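Local coordinates for protein heme oxygenase (PDB 4RAJ) that probably catalyses the oxidative cleavage of heme to biliverdin, releasing iron and carbon monoxide, at residues K123-E126 and A127-S131. Sequence-based numbering, arbitrary orientation.
Sequences KDYE and AHLAS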
loop_
_atom_site.group_PDB
_atom_site.type_symbol
_atom_site.label_atom_id
_atom_site.label_comp_id
_atom_site.label_asym_id
_atom_site.label_seq_id
_atom_site.Cartn_x
_atom_site.Cartn_y
_atom_site.Cartn_z
ATOM N N LYS A 123 11.421 8.788 -0.026
ATOM C CA LYS A 123 11.810 9.395 -1.301
ATOM C C LYS A 123 12.387 8.358 -2.259
ATOM O O LYS A 123 12.114 8.392 -3.466
ATOM C CB LYS A 123 12.809 10.536 -1.063
ATOM C CG LYS A 123 12.163 11.726 -0.346
ATOM C CD LYS A 123 13.093 12.935 -0.208
ATOM C CE LYS A 123 14.142 12.729 0.857
ATOM N NZ LYS A 123 14.970 13.960 1.022
ATOM N N ASP A 124 13.164 7.424 -1.722
ATOM C CA ASP A 124 13.731 6.353 -2.531
ATOM C C ASP A 124 12.635 5.468 -3.143
ATOM O O ASP A 124 12.735 5.053 -4.291
ATOM C CB ASP A 124 14.699 5.495 -1.693
ATOM C CG ASP A 124 16.019 6.222 -1.374
ATOM O OD1 ASP A 124 16.332 7.242 -2.018
ATOM O OD2 ASP A 124 16.742 5.765 -0.468
ATOM N N TYR A 125 11.593 5.166 -2.374
ATOM C CA TYR A 125 10.511 4.331 -2.893
ATOM C C TYR A 125 9.714 5.114 -3.928
ATOM O O TYR A 125 9.364 4.577 -4.985
ATOM C CB TYR A 125 9.598 3.848 -1.750
ATOM C CG TYR A 125 8.648 2.712 -2.116
ATOM C CD1 TYR A 125 8.834 1.940 -3.262
ATOM C CD2 TYR A 125 7.564 2.419 -1.302
ATOM C CE1 TYR A 125 7.952 0.900 -3.590
ATOM C CE2 TYR A 125 6.682 1.393 -1.617
ATOM C CZ TYR A 125 6.877 0.635 -2.754
ATOM O OH TYR A 125 5.979 -0.380 -3.032
ATOM N N GLU A 126 9.433 6.386 -3.632
ATOM C CA GLU A 126 8.748 7.247 -4.602
ATOM C C GLU A 126 9.479 7.284 -5.947
ATOM O O GLU A 126 8.858 7.208 -7.009
ATOM C CB GLU A 126 8.622 8.664 -4.060
ATOM C CG GLU A 126 7.611 8.832 -2.927
ATOM C CD GLU A 126 7.605 10.256 -2.410
ATOM O OE1 GLU A 126 8.698 10.859 -2.346
ATOM O OE2 GLU A 126 6.518 10.779 -2.097
ATOM N N ALA A 127 10.799 7.403 -5.886
ATOM C CA ALA A 127 11.631 7.460 -7.084
ATOM C C ALA A 127 11.589 6.136 -7.831
ATOM O O ALA A 127 11.491 6.105 -9.063
ATOM C CB ALA A 127 13.059 7.819 -6.713
ATOM N N HIS A 128 11.635 5.045 -7.075
ATOM C CA HIS A 128 11.605 3.712 -7.661
ATOM C C HIS A 128 10.293 3.455 -8.395
ATOM O O HIS A 128 10.287 2.932 -9.508
ATOM C CB HIS A 128 11.814 2.647 -6.587
ATOM C CG HIS A 128 11.832 1.254 -7.129
ATOM N ND1 HIS A 128 12.783 0.821 -8.028
ATOM C CD2 HIS A 128 11.010 0.201 -6.916
ATOM C CE1 HIS A 128 12.550 -0.442 -8.340
ATOM N NE2 HIS A 128 11.483 -0.843 -7.673
ATOM N N LEU A 129 9.178 3.815 -7.768
ATOM C CA LEU A 129 7.871 3.639 -8.389
ATOM C C LEU A 129 7.731 4.466 -9.664
ATOM O O LEU A 129 7.205 3.983 -10.676
ATOM C CB LEU A 129 6.758 4.017 -7.399
ATOM C CG LEU A 129 6.627 3.052 -6.220
ATOM C CD1 LEU A 129 5.701 3.598 -5.126
ATOM C CD2 LEU A 129 6.114 1.711 -6.713
ATOM N N ALA A 130 8.192 5.713 -9.610
ATOM C CA ALA A 130 8.149 6.585 -10.782
ATOM C C ALA A 130 8.966 5.979 -11.917
ATOM O O ALA A 130 8.550 5.997 -13.083
ATOM C CB ALA A 130 8.662 7.972 -10.442
ATOM N N SER A 131 10.123 5.429 -11.564
ATOM C CA SER A 131 11.005 4.820 -12.542
ATOM C C SER A 131 10.375 3.573 -13.160
ATOM O O SER A 131 10.528 3.333 -14.353
ATOM C CB SER A 131 12.348 4.471 -11.907
ATOM O OG SER A 131 13.282 4.069 -12.894
#
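Tyr125 and Leu129 pack against each other one turn apart on helix 120-135, a local i to i+4 contact on the inward side of an outer helix in the all-helical heme oxygenase fold. The tyrosine ring projects from the helix and slants toward the next turn, CG anti to the backbone N (chi1 -166°). There Leu129 covers one face: CD1 sits almost over the middle of the ring, 3.9 Å from the centroid, in a CH-pi contact. The isobutyl group crosses the ring obliquely, and Leu129 CG also approaches Tyr125 CE1 to 3.6 Å. The Tyr125 ring further stacks with His220 of helix 204-227 and touches Val63 of helix 50-76, while Leu129 leans on helices 50-76 and 140-151; the pair thus lies where helix 120-135 meets these three helices. At the ring's end the hydroxyl of this buried tyrosine hydrogen-bonds to His143 and to Gln147, the latter a residue of the pocket that holds a polyether molecule in this heme-free crystal. A phenylalanine in place of Tyr125 could keep the CH-pi contact but would probably leave His143 and Gln147 without their shared hydroxyl partner. His128 NE2 is hydrogen-bonded to Glu213 on helix 204-227, and Glu126, extended beyond CG, reaches Lys118 in a salt bridge. Four successive backbone hydrogen bonds join the turns, among them Ala127 N to Lys123 O at 2.9 Å and His128 N to Asp124 O at 3.0 Å. Beside the aromatic contact, Leu129 N gives Tyr125 O a 2.9 Å bond with an N-H...O angle of 167°, and Leu129 CG lies 3.4 Å from that same Tyr125 O.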